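Local coordinates for protein putative glycoside hydrolase (Bacteroides ovatus, PDB 4ONZ) that is of unknown function but is a putative glycoside hydrolase whose family is built on a five-bladed beta-propeller, at residues G170-L175 with N228-I233; I182-K187 with P251-K256; N279-G284 with D319-I324. All coordinates share one frame; numbering follows the deposited sequence.

Interaction 1: G170-L175 with N228-I233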
loop_
_atom_site.group_PDB
_atom_site.type_symbol
_atom_site.label_atom_id
_atom_site.label_comp_id
_atom_site.label_asym_id
_atom_site.label_seq_id
_atom_site.Cartn_x
_atom_site.Cartn_y
_atom_site.Cartn_z
ATOM N N GLY A 170 -0.678 22.035 -12.381
ATOM C CA GLY A 170 0.205 20.900 -12.569
ATOM C C GLY A 170 1.500 21.006 -11.799
ATOM O O GLY A 170 2.479 20.356 -12.151
ATOM N N ARG A 171 1.493 21.788 -10.721
ATOM C CA ARG A 171 2.690 22.024 -9.917
ATOM C C ARG A 171 3.455 20.740 -9.590
ATOM O O ARG A 171 4.673 20.694 -9.737
ATOM C CB ARG A 171 2.335 22.766 -8.625
ATOM C CG ARG A 171 3.518 22.966 -7.690
ATOM C CD ARG A 171 3.190 23.869 -6.518
ATOM N NE ARG A 171 4.208 23.781 -5.480
ATOM C CZ ARG A 171 4.114 24.346 -4.277
ATOM N NH1 ARG A 171 3.051 25.075 -3.955
ATOM N NH2 ARG A 171 5.091 24.176 -3.392
ATOM N N PHE A 172 2.734 19.694 -9.201
ATOM C CA PHE A 172 3.376 18.437 -8.820
ATOM C C PHE A 172 3.248 17.323 -9.839
ATOM O O PHE A 172 3.388 16.147 -9.481
ATOM C CB PHE A 172 2.801 17.974 -7.478
ATOM C CG PHE A 172 2.959 18.985 -6.381
ATOM C CD1 PHE A 172 4.209 19.225 -5.821
ATOM C CD2 PHE A 172 1.863 19.680 -5.890
ATOM C CE1 PHE A 172 4.360 20.151 -4.795
ATOM C CE2 PHE A 172 2.006 20.596 -4.868
ATOM C CZ PHE A 172 3.257 20.836 -4.324
ATOM N N ASN A 173 3.050 17.676 -11.109
ATOM C CA ASN A 173 2.877 16.657 -12.154
ATOM C C ASN A 173 4.175 15.923 -12.533
ATOM O O ASN A 173 4.128 14.960 -13.292
ATOM C CB ASN A 173 2.126 17.208 -13.386
ATOM C CG ASN A 173 2.957 18.141 -14.252
ATOM O OD1 ASN A 173 4.158 18.339 -14.043
ATOM N ND2 ASN A 173 2.303 18.724 -15.256
ATOM N N ASN A 174 5.326 16.374 -12.023
ATOM C CA ASN A 174 6.571 15.632 -12.228
ATOM C C ASN A 174 7.324 15.427 -10.910
ATOM O O ASN A 174 8.542 15.177 -10.892
ATOM C CB ASN A 174 7.471 16.233 -13.321
ATOM C CG ASN A 174 8.371 15.185 -13.963
ATOM O OD1 ASN A 174 7.983 14.018 -14.090
ATOM N ND2 ASN A 174 9.563 15.595 -14.399
ATOM N N LEU A 175 6.571 15.496 -9.814
ATOM C CA LEU A 175 7.082 15.225 -8.485
ATOM C C LEU A 175 7.275 13.715 -8.304
ATOM O O LEU A 175 6.350 12.930 -8.578
ATOM C CB LEU A 175 6.066 15.684 -7.419
ATOM C CG LEU A 175 6.426 15.349 -5.962
ATOM C CD1 LEU A 175 7.628 16.166 -5.504
ATOM C CD2 LEU A 175 5.254 15.553 -5.013
ATOM N N ASN A 228 3.425 27.666 1.678
ATOM C CA ASN A 228 3.069 27.183 0.341
ATOM C C ASN A 228 3.886 25.933 -0.026
ATOM O O ASN A 228 4.109 25.636 -1.208
ATOM C CB ASN A 228 3.266 28.298 -0.699
ATOM C CG ASN A 228 2.513 28.049 -1.989
ATOM O OD1 ASN A 228 1.415 27.506 -1.974
ATOM N ND2 ASN A 228 3.094 28.481 -3.121
ATOM N N GLU A 229 4.328 25.204 0.997
ATOM C CA GLU A 229 5.099 23.977 0.816
ATOM C C GLU A 229 4.262 22.774 1.224
ATOM O O GLU A 229 3.312 22.910 1.983
ATOM C CB GLU A 229 6.359 24.010 1.685
ATOM C CG GLU A 229 7.380 25.055 1.260
ATOM C CD GLU A 229 8.626 25.041 2.121
ATOM O OE1 GLU A 229 8.498 25.183 3.348
ATOM O OE2 GLU A 229 9.740 24.913 1.568
ATOM N N LEU A 230 4.630 21.593 0.732
ATOM C CA LEU A 230 3.938 20.362 1.127
ATOM C C LEU A 230 3.989 20.247 2.641
ATOM O O LEU A 230 5.070 20.331 3.238
ATOM C CB LEU A 230 4.610 19.144 0.501
ATOM C CG LEU A 230 4.547 19.056 -1.020
ATOM C CD1 LEU A 230 5.495 17.981 -1.539
ATOM C CD2 LEU A 230 3.111 18.801 -1.451
HETATM N N MSE A 231 2.831 20.039 3.261
HETATM C CA MSE A 231 2.753 19.933 4.708
HETATM C C MSE A 231 3.060 18.538 5.185
HETATM O O MSE A 231 2.335 17.593 4.864
HETATM C CB MSE A 231 1.342 20.287 5.164
HETATM C CG MSE A 231 1.277 20.214 6.685
HETATM SE SE MSE A 231 -0.491 20.779 7.313
HETATM C CE MSE A 231 -1.448 19.153 6.793
ATOM N N LYS A 232 4.119 18.399 5.983
ATOM C CA LYS A 232 4.503 17.096 6.530
ATOM C C LYS A 232 3.792 16.869 7.851
ATOM O O LYS A 232 3.825 17.727 8.737
ATOM C CB LYS A 232 6.010 17.012 6.759
ATOM C CG LYS A 232 6.835 17.137 5.502
ATOM C CD LYS A 232 8.318 17.145 5.815
ATOM C CE LYS A 232 9.110 17.269 4.529
ATOM N NZ LYS A 232 10.574 17.206 4.760
ATOM N N ILE A 233 3.156 15.710 7.975
ATOM C CA ILE A 233 2.465 15.319 9.191
ATOM C C ILE A 233 3.452 14.664 10.153
ATOM O O ILE A 233 3.452 14.974 11.338
ATOM C CB ILE A 233 1.287 14.396 8.869
ATOM C CG1 ILE A 233 0.306 15.168 7.972
ATOM C CG2 ILE A 233 0.619 13.937 10.155
ATOM C CD1 ILE A 233 -0.904 14.375 7.539
#
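Arg171 reaches across to the backbone of Asn228, bridging two chains that stay well apart. Its CB sets off toward 228-233, with CG anti to the backbone N (chi1 176°), and from there the chain runs extended to NE, which lets a long arginine cover the 11.2 Å between Arg171 CA and Glu229 CA. CG lies over the centre of the Phe172 ring, 3.8 Å above its plane. CD passes above the ring's CE2-CZ side, and NE comes to 3.3 Å from Phe172 CZ. The guanidinium thus has Phe172 against one face, toward its rim, while its end projects to the other loop. There NH1 and NH2 both take Asn228 O, at 3.0 Å and 2.8 Å; this oxygen lies in the guanidinium plane, so the group holds a single atom end-on with two bonds. The NH2 bond is the straighter, 151° at its hydrogen, and lies in the carbonyl plane.

Both segments are surface loops: 170-175 leads into strand 180-187, while the loop at 228-233 precedes strand 245-255. Two overlapping type I turns fold the first, from Gly170 to Asn173 and from Phe172 to Leu175.

Beside the arginine, on the Phe172 side, the contact turns apolar. Leu230 slides its CD2 methyl past the far end of the phenyl ring, 3.5 Å from Phe172 CZ, and its CD1 methyl meets Leu175 CD2 at 4.2 Å. A branched leucine suits this place because it serves both neighbours. Trp204 of strand 200-204 touches both leucines, and Pro222 lies against Phe172 and Leu230.

Interaction 2: I182-K187 with P251-K256; sequences ILTKLK and PAIRTK
A chi1 of 67° sets Thr184 OG1 between its own backbone N and carbonyl carbon, and from there the hydroxyl turns onto Ala252 O of the neighbouring strand. It donates to that oxygen at 2.7 Å, while Thr184 N donates to the same oxygen at 2.8 Å. The two donors come from opposite faces of the carbonyl plane, so one residue holds Ala252 O from both sides. Threonine suits the site by adding a side-chain bond to the backbone one, and its CG2 methyl lies 3.8 Å from Pro251 CB. A water donates to both Thr184 OG1 and Pro251 O.

Strands 182-187 and 252-255 run parallel here, with Thr184 paired to Ile253. Thr184 O carries the ladder forward, receiving Arg254 N at 2.8 Å in a fairly straight bond (161°), whereas Ala252 N to Ile182 O is weak. Farther along, where the strands diverge, a second water joins Leu186 N to Arg254 O.

Leu183 has CG anti to its backbone N (chi1 180°), which carries its two methyls to the other strand. CD1 approaches Ala252 CB at 4.1 Å, and CD2 lies over one face of the Arg254 guanidinium, 3.8 Å from NH2, the two side chains crossing at about a right angle.

The guanidinium is fixed from beyond the pair, by a salt bridge to Asp194 and hydrogen bonds to the backbone oxygens of Lys195 and Gly290. Strand 180-187 also pairs antiparallel with strands 190-193 and 200-204, and strand 245-255 with strand 258-266, and Ile182 packs against Val133 and Leu135 of strand 132-139.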
loop_
_atom_site.group_PDB
_atom_site.type_symbol
_atom_site.label_atom_id
_atom_site.label_comp_id
_atom_site.label_asym_id
_atom_site.label_seq_id
_atom_site.Cartn_x
_atom_site.Cartn_y
_atom_site.Cartn_z
ATOM N N ILE A 182 -5.748 5.967 1.168
ATOM C CA ILE A 182 -7.055 6.604 1.260
ATOM C C ILE A 182 -7.691 6.287 2.616
ATOM O O ILE A 182 -7.450 5.216 3.171
ATOM C CB ILE A 182 -7.970 6.144 0.113
ATOM C CG1 ILE A 182 -7.359 6.546 -1.229
ATOM C CG2 ILE A 182 -9.352 6.755 0.263
ATOM C CD1 ILE A 182 -8.100 6.005 -2.428
ATOM N N LEU A 183 -8.438 7.242 3.162
ATOM C CA LEU A 183 -9.131 7.047 4.437
ATOM C C LEU A 183 -10.338 6.121 4.241
ATOM O O LEU A 183 -11.125 6.307 3.307
ATOM C CB LEU A 183 -9.595 8.381 5.034
ATOM C CG LEU A 183 -10.334 8.286 6.379
ATOM C CD1 LEU A 183 -9.453 7.646 7.436
ATOM C CD2 LEU A 183 -10.784 9.661 6.825
ATOM N N THR A 184 -10.458 5.132 5.129
ATOM C CA THR A 184 -11.551 4.168 5.117
ATOM C C THR A 184 -12.130 3.994 6.525
ATOM O O THR A 184 -11.561 4.474 7.522
ATOM C CB THR A 184 -11.106 2.770 4.626
ATOM O OG1 THR A 184 -10.193 2.194 5.571
ATOM C CG2 THR A 184 -10.444 2.832 3.237
ATOM N N LYS A 185 -13.255 3.294 6.594
ATOM C CA LYS A 185 -13.897 2.968 7.866
ATOM C C LYS A 185 -14.697 1.684 7.675
ATOM O O LYS A 185 -15.049 1.341 6.552
ATOM C CB LYS A 185 -14.859 4.076 8.297
ATOM C CG LYS A 185 -16.109 4.171 7.430
ATOM C CD LYS A 185 -17.109 5.182 7.967
ATOM C CE LYS A 185 -18.337 5.219 7.072
ATOM N NZ LYS A 185 -19.278 6.315 7.431
ATOM N N LEU A 186 -14.987 0.984 8.767
ATOM C CA LEU A 186 -15.805 -0.223 8.702
ATOM C C LEU A 186 -17.268 0.189 8.689
ATOM O O LEU A 186 -17.718 0.920 9.571
ATOM C CB LEU A 186 -15.572 -1.128 9.915
ATOM C CG LEU A 186 -16.429 -2.405 9.979
ATOM C CD1 LEU A 186 -16.072 -3.362 8.853
ATOM C CD2 LEU A 186 -16.298 -3.113 11.322
ATOM N N LYS A 187 -17.985 -0.252 7.662
ATOM C CA LYS A 187 -19.412 -0.008 7.552
ATOM C C LYS A 187 -20.061 -1.333 7.192
ATOM O O LYS A 187 -19.778 -1.914 6.138
ATOM C CB LYS A 187 -19.720 1.056 6.496
ATOM C CG LYS A 187 -21.170 1.525 6.487
ATOM C CD LYS A 187 -21.371 2.700 5.541
ATOM C CE LYS A 187 -22.770 3.287 5.661
ATOM N NZ LYS A 187 -23.826 2.297 5.322
ATOM N N PRO A 251 -4.494 1.473 3.272
ATOM C CA PRO A 251 -5.425 2.586 3.482
ATOM C C PRO A 251 -5.633 2.868 4.976
ATOM O O PRO A 251 -5.646 1.935 5.756
ATOM C CB PRO A 251 -6.710 2.066 2.835
ATOM C CG PRO A 251 -6.212 1.219 1.717
ATOM C CD PRO A 251 -5.025 0.501 2.292
ATOM N N ALA A 252 -5.736 4.140 5.362
ATOM C CA ALA A 252 -5.919 4.511 6.763
ATOM C C ALA A 252 -7.308 4.063 7.187
ATOM O O ALA A 252 -8.213 3.912 6.353
ATOM C CB ALA A 252 -5.747 6.005 6.962
ATOM N N ILE A 253 -7.493 3.858 8.480
ATOM C CA ILE A 253 -8.765 3.349 8.957
ATOM C C ILE A 253 -9.261 4.064 10.212
ATOM O O ILE A 253 -8.518 4.242 11.180
ATOM C CB ILE A 253 -8.674 1.812 9.150
ATOM C CG1 ILE A 253 -10.046 1.212 9.460
ATOM C CG2 ILE A 253 -7.655 1.437 10.225
ATOM C CD1 ILE A 253 -10.033 -0.300 9.539
ATOM N N ARG A 254 -10.520 4.494 10.171
ATOM C CA ARG A 254 -11.148 5.122 11.330
ATOM C C ARG A 254 -11.366 4.083 12.437
ATOM O O ARG A 254 -11.672 2.922 12.153
ATOM C CB ARG A 254 -12.488 5.754 10.969
ATOM C CG ARG A 254 -12.407 7.025 10.143
ATOM C CD ARG A 254 -13.734 7.763 10.258
ATOM N NE ARG A 254 -13.826 8.934 9.392
ATOM C CZ ARG A 254 -13.441 10.168 9.715
ATOM N NH1 ARG A 254 -12.902 10.439 10.901
ATOM N NH2 ARG A 254 -13.603 11.149 8.830
ATOM N N THR A 255 -11.180 4.517 13.689
ATOM C CA THR A 255 -11.389 3.674 14.879
ATOM C C THR A 255 -12.056 4.541 15.945
ATOM O O THR A 255 -12.194 5.747 15.752
ATOM C CB THR A 255 -10.060 3.154 15.482
ATOM O OG1 THR A 255 -9.339 4.241 16.082
ATOM C CG2 THR A 255 -9.191 2.480 14.422
ATOM N N LYS A 256 -12.448 3.940 17.067
ATOM C CA LYS A 256 -13.075 4.692 18.170
ATOM C C LYS A 256 -12.191 5.836 18.681
ATOM O O LYS A 256 -12.700 6.866 19.122
ATOM C CB LYS A 256 -13.373 3.790 19.369
ATOM C CG LYS A 256 -14.366 2.665 19.146
ATOM C CD LYS A 256 -14.632 1.947 20.465
ATOM C CE LYS A 256 -15.439 0.673 20.277
ATOM N NZ LYS A 256 -16.741 0.916 19.601
HETATM O O HOH W 1 -7.976 0.268 5.708
HETATM O O HOH W 2 -14.109 2.051 11.315
#

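Interaction 3: N279-G284 with D319-I324; sequences NAYCAG and DGTVFI
Two hydrogen bonds tie Tyr281 to Thr321 and Val322, where the chain enters strand 322-324. Tyr281 N donates to Thr321 OG1 at 2.9 Å, almost straight at 173°; threonine suits the place because its hydroxyl, anti to the backbone N (chi1 -172°), offers an acceptor to the peptide N-H. Tyr281 O accepts from Val322 N at 3.2 Å.

The aromatic contact is an offset edge-to-face pair. Phe323 presents its edge to the face of Tyr281, its CD1 3.7 Å from Tyr281 CD2, with ring planes 83° apart and centroids separated by 5.4 Å. The side chains point the same way.

Close packing completes the seam. Ala283 CB meets Ile324 CG1 at a tight 3.5 Å and, carbon to oxygen, Ala280 CB comes to 3.2 Å from Gly320 O. A small alanine at each point lets the chains approach this closely, and Gly320 has backbone angles at which a side chain would jam against the preceding carbonyl.

An unknown ligand lies about 3 Å from the Tyr281 side chain, possibly marking a pocket. Joining strand 281-288 of one sheet to strand 322-330 of another, the contact is of the kind that packs adjacent blades of a beta-propeller.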
loop_
_atom_site.group_PDB
_atom_site.type_symbol
_atom_site.label_atom_id
_atom_site.label_comp_id
_atom_site.label_asym_id
_atom_site.label_seq_id
_atom_site.Cartn_x
_atom_site.Cartn_y
_atom_site.Cartn_z
ATOM N N ASN A 279 18.690 -0.849 7.312
ATOM C CA ASN A 279 18.060 -0.832 5.974
ATOM C C ASN A 279 16.791 -1.686 5.805
ATOM O O ASN A 279 16.290 -1.849 4.702
ATOM C CB ASN A 279 19.074 -1.149 4.872
ATOM C CG ASN A 279 20.109 -0.056 4.710
ATOM O OD1 ASN A 279 19.822 1.133 4.895
ATOM N ND2 ASN A 279 21.318 -0.447 4.347
ATOM N N ALA A 280 16.241 -2.192 6.895
ATOM C CA ALA A 280 15.033 -2.990 6.803
ATOM C C ALA A 280 13.834 -2.129 7.155
ATOM O O ALA A 280 13.951 -1.109 7.834
ATOM C CB ALA A 280 15.103 -4.185 7.737
ATOM N N TYR A 281 12.685 -2.562 6.676
ATOM C CA TYR A 281 11.435 -1.910 6.970
ATOM C C TYR A 281 10.734 -2.697 8.074
ATOM O O TYR A 281 10.777 -3.932 8.094
ATOM C CB TYR A 281 10.537 -1.838 5.729
ATOM C CG TYR A 281 11.003 -0.939 4.600
ATOM C CD1 TYR A 281 12.061 -1.316 3.776
ATOM C CD2 TYR A 281 10.349 0.261 4.315
ATOM C CE1 TYR A 281 12.482 -0.509 2.724
ATOM C CE2 TYR A 281 10.745 1.060 3.244
ATOM C CZ TYR A 281 11.808 0.675 2.451
ATOM O OH TYR A 281 12.232 1.475 1.392
ATOM N N CYS A 282 10.146 -1.954 9.006
ATOM C CA CYS A 282 9.322 -2.467 10.094
ATOM C C CYS A 282 8.105 -1.567 10.090
ATOM O O CYS A 282 8.190 -0.444 9.625
ATOM C CB CYS A 282 10.015 -2.340 11.444
ATOM S SG CYS A 282 11.570 -3.224 11.546
ATOM N N ALA A 283 6.990 -2.043 10.633
ATOM C CA ALA A 283 5.730 -1.312 10.582
ATOM C C ALA A 283 5.352 -0.616 11.891
ATOM O O ALA A 283 5.450 -1.194 12.966
ATOM C CB ALA A 283 4.620 -2.263 10.174
ATOM N N GLY A 284 4.912 0.630 11.775
ATOM C CA GLY A 284 4.446 1.412 12.908
ATOM C C GLY A 284 3.016 1.843 12.703
ATOM O O GLY A 284 2.388 1.492 11.703
ATOM N N ASP A 319 18.677 -10.416 7.985
ATOM C CA ASP A 319 17.874 -10.253 9.195
ATOM C C ASP A 319 16.405 -9.968 8.867
ATOM O O ASP A 319 15.584 -9.801 9.766
ATOM C CB ASP A 319 18.456 -9.141 10.068
ATOM C CG ASP A 319 19.915 -9.396 10.459
ATOM O OD1 ASP A 319 20.385 -10.543 10.332
ATOM O OD2 ASP A 319 20.591 -8.442 10.904
ATOM N N GLY A 320 16.085 -9.907 7.575
ATOM C CA GLY A 320 14.709 -9.734 7.118
ATOM C C GLY A 320 14.197 -8.326 6.916
ATOM O O GLY A 320 14.823 -7.351 7.327
ATOM N N THR A 321 13.043 -8.236 6.262
ATOM C CA THR A 321 12.365 -6.964 6.014
ATOM C C THR A 321 10.903 -7.244 5.645
ATOM O O THR A 321 10.601 -8.256 5.000
ATOM C CB THR A 321 13.086 -6.120 4.935
ATOM O OG1 THR A 321 12.487 -4.821 4.860
ATOM C CG2 THR A 321 13.051 -6.803 3.562
ATOM N N VAL A 322 9.999 -6.380 6.106
ATOM C CA VAL A 322 8.566 -6.530 5.862
ATOM C C VAL A 322 7.975 -5.178 5.466
ATOM O O VAL A 322 8.390 -4.139 5.989
ATOM C CB VAL A 322 7.802 -7.128 7.073
ATOM C CG1 VAL A 322 8.334 -8.508 7.389
ATOM C CG2 VAL A 322 7.885 -6.237 8.305
ATOM N N PHE A 323 7.027 -5.196 4.527
ATOM C CA PHE A 323 6.417 -3.965 4.006
ATOM C C PHE A 323 4.915 -4.169 3.909
ATOM O O PHE A 323 4.435 -4.915 3.047
ATOM C CB PHE A 323 7.020 -3.618 2.651
ATOM C CG PHE A 323 6.681 -2.233 2.173
ATOM C CD1 PHE A 323 7.422 -1.143 2.597
ATOM C CD2 PHE A 323 5.647 -2.023 1.281
ATOM C CE1 PHE A 323 7.130 0.136 2.153
ATOM C CE2 PHE A 323 5.356 -0.753 0.832
ATOM C CZ PHE A 323 6.097 0.328 1.266
ATOM N N ILE A 324 4.193 -3.512 4.814
ATOM C CA ILE A 324 2.743 -3.676 4.972
ATOM C C ILE A 324 1.990 -2.824 3.982
ATOM O O ILE A 324 2.215 -1.616 3.913
ATOM C CB ILE A 324 2.274 -3.276 6.385
ATOM C CG1 ILE A 324 3.161 -3.888 7.473
ATOM C CG2 ILE A 324 0.817 -3.660 6.603
ATOM C CD1 ILE A 324 3.343 -5.381 7.404
#

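Interaction 1 is a surface contact between two loops, whereas interactions 2 and 3 are buried and involve strands. The mixed sheet connects the latter two: strands 180-187 and 245-255 of interaction 2 belong to it, and so does strand 281-288 of interaction 3, whose partner 322-330 lies in a separate sheet. The loops of interaction 1 precede the two strands that pair in interaction 2, so the segments alternate, yet the nearest atoms remain about 10 Å apart. Chemistry follows position: an arginine gripping a carbonyl, beside a small apolar patch, spans the loops, a parallel backbone ladder joins strands within a sheet, and between sheets aromatic and aliphatic packing supplements two hydrogen bonds.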